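Local coordinates for Myo-inositol-1-phosphate synthase-related protein (Thermotoga maritima MSB8, PDB 3CIN), which is of unknown precise function but belongs to the myo-inositol-1-phosphate synthase family and binds nicotinamide-adenine-dinucleotide in a Rossmann-type domain, at residues A[142-147]-A[254-259]; A[192-197]-A[334-339]. One frame throughout, in Å; residues are numbered along the deposited sequence.

In the fold
Interactions 1 and 2 lie at the C-terminal ends of adjacent parallel strands, 138-141 and 189-193, and their centres are about 15 Å apart. Both reach the same NAD: interaction 1 through hydrogen bonds to its nicotinamide-side ribose, interaction 2 through Val194 and Ile195, which border that ribose and the nicotinamide ring. The two also touch directly. Glu146 OE1 and Thr197 OG1 are 2.6 Å apart, probably hydrogen-bonded, and Thr142 CG2 packs on Val194 CG2 at 3.8 Å. Interaction 1 thus sets the 3-10 turn 255-258 beside the dinucleotide, while interaction 2 packs helix 328-348 on the sheet near the centre of the chain.

Interaction 1: A[142-147]-A[254-259]; sequences TCTTEA and NMDFLA. With NAD (nicotinamide-adenine-dinucleotide), chain F.
Asp256 reaches Thr145 with both carboxylate oxygens, each using the lone pair on the side of the other oxygen. OD1 takes the backbone N-H of Thr145, with N to OD1 at 2.9 Å and a nearly straight 163° at the hydrogen. OD2 takes the hydroxyl of the same residue, Thr145 OG1 to Asp256 OD2 being 2.7 Å. One threonine thus grips both oxygens, and this pair of bonds should keep the carboxylate from rotating; each oxygen has a second partner besides. Asp256 gets there because its CG stands anti to its own backbone N (chi1 -178°), carrying the group out from the 3-10 turn 255-258 to meet the Thr145 side chain at about a right angle.

The ligand completes the network. Having given its proton to Asp256, Thr145 OG1 accepts from NAD O2D at 2.7 Å; the same ribose hydroxyl makes a weak bond to Asp256 OD2. The neighbouring hydroxyl, NAD O3D, donates to the backbone carbonyl oxygen of Cys143 at 2.8 Å. A water gives OD1 its second bond: it accepts from Thr144 OG1 (2.6 Å) and donates to both Asp256 OD1 and the phosphate oxygen NAD O2A, linking the two segments to the diphosphate.

Beside this polar group the methyls Thr144 CG2 and Ala259 CB press together at 3.3 Å, tighter than ordinary van der Waals contact. Farther along, Cys143 SG lies against the adenine, 3.5 Å from NAD C2A. Glu146 turns away from the contact, its oxygens held by Thr170, Thr172 and Thr197.

A cofactor-binding loop after strand 138-141, at the C-terminal edge of the parallel sheet, is the Rossmann-type feature here; Asp256 is this protein's own addition, on the nicotinamide-side ribose.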
loop_
_atom_site.group_PDB
_atom_site.type_symbol
_atom_site.label_atom_id
_atom_site.label_comp_id
_atom_site.label_asym_id
_atom_site.label_seq_id
_atom_site.Cartn_x
_atom_site.Cartn_y
_atom_site.Cartn_z
ATOM N N THR A 142 13.277 -8.334 -29.156
ATOM C CA THR A 142 12.082 -7.912 -28.407
ATOM C C THR A 142 10.776 -8.656 -28.869
ATOM O O THR A 142 9.657 -8.046 -28.903
ATOM C CB THR A 142 11.916 -6.362 -28.434
ATOM O OG1 THR A 142 12.032 -5.898 -29.780
ATOM C CG2 THR A 142 13.037 -5.650 -27.610
ATOM N N CYS A 143 10.931 -9.931 -29.270
ATOM C CA CYS A 143 9.830 -10.773 -29.726
ATOM C C CYS A 143 8.928 -11.230 -28.568
ATOM O O CYS A 143 9.341 -11.217 -27.428
ATOM C CB CYS A 143 10.330 -12.022 -30.473
ATOM S SG CYS A 143 11.107 -11.614 -32.029
ATOM N N THR A 144 7.697 -11.634 -28.906
ATOM C CA THR A 144 6.701 -12.202 -28.012
ATOM C C THR A 144 7.314 -13.301 -27.144
ATOM O O THR A 144 8.108 -14.102 -27.592
ATOM C CB THR A 144 5.539 -12.790 -28.849
ATOM O OG1 THR A 144 4.889 -11.734 -29.588
ATOM C CG2 THR A 144 4.497 -13.546 -28.020
ATOM N N THR A 145 6.963 -13.299 -25.860
ATOM C CA THR A 145 7.378 -14.374 -24.946
ATOM C C THR A 145 7.017 -15.769 -25.463
ATOM O O THR A 145 5.946 -15.973 -26.017
ATOM C CB THR A 145 6.686 -14.152 -23.558
ATOM O OG1 THR A 145 6.869 -12.803 -23.112
ATOM C CG2 THR A 145 7.215 -15.057 -22.514
ATOM N N GLU A 146 7.899 -16.760 -25.190
ATOM C CA GLU A 146 7.925 -18.078 -25.834
ATOM C C GLU A 146 7.942 -19.207 -24.830
ATOM O O GLU A 146 8.538 -19.075 -23.755
ATOM C CB GLU A 146 9.175 -18.299 -26.670
ATOM C CG GLU A 146 9.419 -17.222 -27.706
ATOM C CD GLU A 146 10.806 -17.233 -28.272
ATOM O OE1 GLU A 146 11.716 -17.814 -27.654
ATOM O OE2 GLU A 146 10.981 -16.609 -29.330
ATOM N N ALA A 147 7.216 -20.277 -25.152
ATOM C CA ALA A 147 7.322 -21.528 -24.378
ATOM C C ALA A 147 8.568 -22.267 -24.919
ATOM O O ALA A 147 8.485 -22.952 -25.931
ATOM C CB ALA A 147 6.086 -22.367 -24.570
ATOM N N ASN A 254 -0.881 -5.415 -21.563
ATOM C CA ASN A 254 -0.203 -5.764 -22.819
ATOM C C ASN A 254 -0.573 -7.171 -23.318
ATOM O O ASN A 254 -0.659 -8.164 -22.562
ATOM C CB ASN A 254 1.305 -5.582 -22.630
ATOM C CG ASN A 254 1.736 -4.075 -22.510
ATOM O OD1 ASN A 254 0.999 -3.150 -22.933
ATOM N ND2 ASN A 254 2.946 -3.834 -21.938
ATOM N N MET A 255 -0.825 -7.251 -24.629
ATOM C CA MET A 255 -1.272 -8.474 -25.281
ATOM C C MET A 255 -0.269 -9.625 -25.037
ATOM O O MET A 255 -0.657 -10.799 -24.925
ATOM C CB MET A 255 -1.409 -8.144 -26.783
ATOM C CG MET A 255 -1.802 -9.254 -27.757
ATOM S SD MET A 255 -1.487 -8.776 -29.508
ATOM C CE MET A 255 0.330 -8.722 -29.493
ATOM N N ASP A 256 0.999 -9.275 -24.894
ATOM C CA ASP A 256 2.055 -10.260 -24.691
ATOM C C ASP A 256 1.820 -11.144 -23.488
ATOM O O ASP A 256 2.323 -12.269 -23.427
ATOM C CB ASP A 256 3.382 -9.568 -24.495
ATOM C CG ASP A 256 4.580 -10.573 -24.322
ATOM O OD1 ASP A 256 4.972 -11.231 -25.272
ATOM O OD2 ASP A 256 5.123 -10.739 -23.231
ATOM N N PHE A 257 1.123 -10.616 -22.502
ATOM C CA PHE A 257 0.779 -11.410 -21.296
ATOM C C PHE A 257 -0.180 -12.588 -21.532
ATOM O O PHE A 257 -0.344 -13.446 -20.644
ATOM C CB PHE A 257 0.237 -10.522 -20.184
ATOM C CG PHE A 257 1.167 -9.345 -19.835
ATOM C CD1 PHE A 257 2.559 -9.480 -19.856
ATOM C CD2 PHE A 257 0.620 -8.127 -19.451
ATOM C CE1 PHE A 257 3.370 -8.394 -19.577
ATOM C CE2 PHE A 257 1.444 -7.051 -19.161
ATOM C CZ PHE A 257 2.783 -7.177 -19.240
ATOM N N LEU A 258 -0.782 -12.635 -22.712
ATOM C CA LEU A 258 -1.629 -13.746 -23.083
ATOM C C LEU A 258 -0.945 -14.711 -24.079
ATOM O O LEU A 258 -1.581 -15.644 -24.575
ATOM C CB LEU A 258 -2.884 -13.215 -23.731
ATOM C CG LEU A 258 -3.736 -12.279 -22.877
ATOM C CD1 LEU A 258 -4.767 -11.567 -23.754
ATOM C CD2 LEU A 258 -4.353 -13.043 -21.727
ATOM N N ALA A 259 0.337 -14.501 -24.331
ATOM C CA ALA A 259 1.058 -15.239 -25.372
ATOM C C ALA A 259 1.131 -16.747 -25.143
ATOM O O ALA A 259 1.053 -17.500 -26.107
ATOM C CB ALA A 259 2.471 -14.635 -25.597
HETATM P PA NAD F . 4.646 -6.856 -27.820
HETATM O O1A NAD F . 4.071 -5.465 -27.792
HETATM O O2A NAD F . 3.591 -7.892 -28.057
HETATM O O5B NAD F . 5.621 -6.883 -29.049
HETATM C C5B NAD F . 6.144 -8.117 -29.536
HETATM C C4B NAD F . 6.357 -7.955 -31.031
HETATM O O4B NAD F . 7.089 -9.070 -31.513
HETATM C C3B NAD F . 5.079 -7.873 -31.858
HETATM O O3B NAD F . 5.164 -6.849 -32.835
HETATM C C2B NAD F . 5.000 -9.239 -32.527
HETATM O O2B NAD F . 4.187 -9.231 -33.669
HETATM C C1B NAD F . 6.470 -9.519 -32.745
HETATM N N9A NAD F . 6.822 -10.929 -32.933
HETATM C C8A NAD F . 6.257 -11.986 -32.226
HETATM N N7A NAD F . 6.953 -13.116 -32.592
HETATM C C5A NAD F . 7.903 -12.750 -33.513
HETATM C C6A NAD F . 8.810 -13.490 -34.277
HETATM N N6A NAD F . 8.965 -14.844 -34.137
HETATM N N1A NAD F . 9.665 -12.783 -35.098
HETATM C C2A NAD F . 9.558 -11.408 -35.209
HETATM N N3A NAD F . 8.614 -10.672 -34.523
HETATM C C4A NAD F . 7.807 -11.368 -33.697
HETATM O O3 NAD F . 5.471 -7.151 -26.511
HETATM P PN NAD F . 6.392 -6.125 -25.745
HETATM O O1N NAD F . 5.631 -5.620 -24.565
HETATM O O2N NAD F . 7.090 -5.221 -26.705
HETATM O O5D NAD F . 7.473 -7.112 -25.116
HETATM C C5D NAD F . 8.472 -7.681 -25.930
HETATM C C4D NAD F . 9.231 -8.778 -25.192
HETATM O O4D NAD F . 9.974 -8.186 -24.162
HETATM C C3D NAD F . 8.381 -9.876 -24.571
HETATM O O3D NAD F . 9.063 -11.151 -24.692
HETATM C C2D NAD F . 8.391 -9.476 -23.104
HETATM O O2D NAD F . 8.231 -10.605 -22.239
HETATM C C1D NAD F . 9.797 -8.931 -22.987
HETATM N N1N NAD F . 9.976 -8.063 -21.824
HETATM C C2N NAD F . 9.245 -6.952 -21.706
HETATM C C3N NAD F . 9.522 -6.163 -20.558
HETATM C C7N NAD F . 8.938 -4.825 -20.517
HETATM O O7N NAD F . 8.087 -4.510 -21.539
HETATM N N7N NAD F . 9.254 -3.984 -19.520
HETATM C C4N NAD F . 10.463 -6.523 -19.614
HETATM C C5N NAD F . 11.181 -7.675 -19.760
HETATM C C6N NAD F . 10.927 -8.435 -20.910
HETATM O O HOH W 1 3.571 -10.465 -27.765
#

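Interaction 2: A[192-197]-A[334-339]; sequences VNVIPT and GLLVDL. With NAD (nicotinamide-adenine-dinucleotide), chain F.
Val192 and Val194 each push a single methyl, CG1, toward helix 328-348, where the ends of Leu336 and Leu339 receive them. The fit is two against two. Leu336 CD2 lies 4.0 Å from Val192 CG1 and the same distance from Val194 CG1, so this one leucine methyl bridges both valines. Leu339 CD1 does likewise about one helical turn on, 4.1 Å from Val192 CG1 and 4.1 Å from Val194 CG1. Four methyls thus close into a compact cluster, each valine knob resting between the two leucine tips.

The approaches differ. Val192 and Leu336 run alongside one another, pointing opposite ways, whereas the other three pairs meet at a slant. Leu339 also presents its CB to Val192 CG1, so Val192 lies along more of that side chain than its tip. The two valines use different torsions to aim CG1 at the same pair of leucines: in Val192 it is anti to the backbone N (chi1 179°), in Val194 anti to the carbonyl carbon (chi1 -70°), as the chain leaves the strand between them.

Leu336 also touches Val140 of strand 138-141 and Val24 and Phe28 of helix 23-36. Asn193, pointing away from the helix, bonds instead to Asn141 and Asp219. Past the valines the chain turns to NAD, with Ile195 CG2 3.2 Å from O3D and Val194 O 3.2 Å from C6N of the nicotinamide ring.

Packing valines from the end of a parallel strand and the loop just after it against the leucines of a covering helix is the alpha/beta packing of a Rossmann-type domain, here with the strand's C-terminal exit leading straight into the cofactor pocket.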
loop_
_atom_site.group_PDB
_atom_site.type_symbol
_atom_site.label_atom_id
_atom_site.label_comp_id
_atom_site.label_asym_id
_atom_site.label_seq_id
_atom_site.Cartn_x
_atom_site.Cartn_y
_atom_site.Cartn_z
ATOM N N VAL A 192 21.391 -9.023 -28.300
ATOM C CA VAL A 192 20.830 -8.606 -26.982
ATOM C C VAL A 192 19.479 -9.236 -26.774
ATOM O O VAL A 192 18.533 -8.928 -27.433
ATOM C CB VAL A 192 20.746 -7.049 -26.906
ATOM C CG1 VAL A 192 20.149 -6.584 -25.594
ATOM C CG2 VAL A 192 22.116 -6.433 -27.107
ATOM N N ASN A 193 19.379 -10.138 -25.804
ATOM C CA ASN A 193 18.160 -10.858 -25.564
ATOM C C ASN A 193 17.491 -10.380 -24.313
ATOM O O ASN A 193 17.912 -10.720 -23.234
ATOM C CB ASN A 193 18.453 -12.357 -25.382
ATOM C CG ASN A 193 17.192 -13.151 -25.187
ATOM O OD1 ASN A 193 16.183 -12.795 -25.751
ATOM N ND2 ASN A 193 17.220 -14.139 -24.321
ATOM N N VAL A 194 16.465 -9.583 -24.489
ATOM C CA VAL A 194 15.763 -9.045 -23.329
ATOM C C VAL A 194 14.492 -9.786 -22.990
ATOM O O VAL A 194 13.767 -9.312 -22.141
ATOM C CB VAL A 194 15.559 -7.512 -23.409
ATOM C CG1 VAL A 194 16.935 -6.820 -23.231
ATOM C CG2 VAL A 194 14.865 -7.104 -24.674
ATOM N N ILE A 195 14.249 -10.950 -23.593
ATOM C CA ILE A 195 13.099 -11.811 -23.255
ATOM C C ILE A 195 13.565 -13.043 -22.457
ATOM O O ILE A 195 14.777 -13.244 -22.291
ATOM C CB ILE A 195 12.224 -12.134 -24.524
ATOM C CG1 ILE A 195 12.741 -13.356 -25.288
ATOM C CG2 ILE A 195 12.153 -10.911 -25.449
ATOM C CD1 ILE A 195 11.704 -13.952 -26.298
ATOM N N PRO A 196 12.608 -13.786 -21.851
ATOM C CA PRO A 196 12.975 -14.864 -20.937
ATOM C C PRO A 196 13.733 -16.049 -21.500
ATOM O O PRO A 196 14.468 -16.723 -20.777
ATOM C CB PRO A 196 11.640 -15.269 -20.296
ATOM C CG PRO A 196 10.729 -14.145 -20.493
ATOM C CD PRO A 196 11.161 -13.515 -21.802
ATOM N N THR A 197 13.555 -16.331 -22.784
ATOM C CA THR A 197 14.137 -17.514 -23.382
ATOM C C THR A 197 15.619 -17.563 -23.140
ATOM O O THR A 197 16.334 -16.575 -23.326
ATOM C CB THR A 197 13.890 -17.493 -24.899
ATOM O OG1 THR A 197 12.472 -17.541 -25.132
ATOM C CG2 THR A 197 14.655 -18.625 -25.632
ATOM N N GLY A 334 14.633 2.253 -22.174
ATOM C CA GLY A 334 15.758 2.985 -21.680
ATOM C C GLY A 334 16.979 2.138 -21.457
ATOM O O GLY A 334 18.101 2.551 -21.768
ATOM N N LEU A 335 16.776 0.945 -20.932
ATOM C CA LEU A 335 17.913 0.019 -20.759
ATOM C C LEU A 335 18.539 -0.305 -22.095
ATOM O O LEU A 335 19.776 -0.397 -22.217
ATOM C CB LEU A 335 17.479 -1.257 -20.082
ATOM C CG LEU A 335 17.001 -1.102 -18.649
ATOM C CD1 LEU A 335 16.840 -2.516 -18.063
ATOM C CD2 LEU A 335 17.965 -0.235 -17.779
ATOM N N LEU A 336 17.706 -0.413 -23.117
ATOM C CA LEU A 336 18.220 -0.811 -24.430
ATOM C C LEU A 336 19.154 0.266 -25.024
ATOM O O LEU A 336 20.065 -0.056 -25.812
ATOM C CB LEU A 336 17.053 -1.136 -25.382
ATOM C CG LEU A 336 16.429 -2.524 -25.204
ATOM C CD1 LEU A 336 15.126 -2.682 -26.033
ATOM C CD2 LEU A 336 17.390 -3.658 -25.564
ATOM N N VAL A 337 18.913 1.533 -24.689
ATOM C CA VAL A 337 19.751 2.624 -25.186
ATOM C C VAL A 337 21.188 2.373 -24.705
ATOM O O VAL A 337 22.125 2.633 -25.407
ATOM C CB VAL A 337 19.231 3.974 -24.793
ATOM C CG1 VAL A 337 20.218 5.081 -25.241
ATOM C CG2 VAL A 337 17.815 4.205 -25.446
ATOM N N ASP A 338 21.348 1.906 -23.470
ATOM C CA ASP A 338 22.695 1.538 -22.970
ATOM C C ASP A 338 23.214 0.230 -23.600
ATOM O O ASP A 338 24.375 0.154 -24.013
ATOM C CB ASP A 338 22.709 1.339 -21.453
ATOM C CG ASP A 338 22.839 2.606 -20.661
ATOM O OD1 ASP A 338 23.033 3.731 -21.213
ATOM O OD2 ASP A 338 22.815 2.507 -19.396
ATOM N N LEU A 339 22.364 -0.793 -23.621
ATOM C CA LEU A 339 22.764 -2.148 -24.033
ATOM C C LEU A 339 23.277 -2.190 -25.463
ATOM O O LEU A 339 24.244 -2.881 -25.746
ATOM C CB LEU A 339 21.628 -3.135 -23.875
ATOM C CG LEU A 339 21.345 -3.519 -22.448
ATOM C CD1 LEU A 339 19.926 -4.132 -22.319
ATOM C CD2 LEU A 339 22.408 -4.460 -21.897
HETATM P PA NAD F . 4.646 -6.856 -27.820
HETATM O O1A NAD F . 4.071 -5.465 -27.792
HETATM O O2A NAD F . 3.591 -7.892 -28.057
HETATM O O5B NAD F . 5.621 -6.883 -29.049
HETATM C C5B NAD F . 6.144 -8.117 -29.536
HETATM C C4B NAD F . 6.357 -7.955 -31.031
HETATM O O4B NAD F . 7.089 -9.070 -31.513
HETATM C C3B NAD F . 5.079 -7.873 -31.858
HETATM O O3B NAD F . 5.164 -6.849 -32.835
HETATM C C2B NAD F . 5.000 -9.239 -32.527
HETATM O O2B NAD F . 4.187 -9.231 -33.669
HETATM C C1B NAD F . 6.470 -9.519 -32.745
HETATM N N9A NAD F . 6.822 -10.929 -32.933
HETATM C C8A NAD F . 6.257 -11.986 -32.226
HETATM N N7A NAD F . 6.953 -13.116 -32.592
HETATM C C5A NAD F . 7.903 -12.750 -33.513
HETATM C C6A NAD F . 8.810 -13.490 -34.277
HETATM N N6A NAD F . 8.965 -14.844 -34.137
HETATM N N1A NAD F . 9.665 -12.783 -35.098
HETATM C C2A NAD F . 9.558 -11.408 -35.209
HETATM N N3A NAD F . 8.614 -10.672 -34.523
HETATM C C4A NAD F . 7.807 -11.368 -33.697
HETATM O O3 NAD F . 5.471 -7.151 -26.511
HETATM P PN NAD F . 6.392 -6.125 -25.745
HETATM O O1N NAD F . 5.631 -5.620 -24.565
HETATM O O2N NAD F . 7.090 -5.221 -26.705
HETATM O O5D NAD F . 7.473 -7.112 -25.116
HETATM C C5D NAD F . 8.472 -7.681 -25.930
HETATM C C4D NAD F . 9.231 -8.778 -25.192
HETATM O O4D NAD F . 9.974 -8.186 -24.162
HETATM C C3D NAD F . 8.381 -9.876 -24.571
HETATM O O3D NAD F . 9.063 -11.151 -24.692
HETATM C C2D NAD F . 8.391 -9.476 -23.104
HETATM O O2D NAD F . 8.231 -10.605 -22.239
HETATM C C1D NAD F . 9.797 -8.931 -22.987
HETATM N N1N NAD F . 9.976 -8.063 -21.824
HETATM C C2N NAD F . 9.245 -6.952 -21.706
HETATM C C3N NAD F . 9.522 -6.163 -20.558
HETATM C C7N NAD F . 8.938 -4.825 -20.517
HETATM O O7N NAD F . 8.087 -4.510 -21.539
HETATM N N7N NAD F . 9.254 -3.984 -19.520
HETATM C C4N NAD F . 10.463 -6.523 -19.614
HETATM C C5N NAD F . 11.181 -7.675 -19.760
HETATM C C6N NAD F . 10.927 -8.435 -20.910
#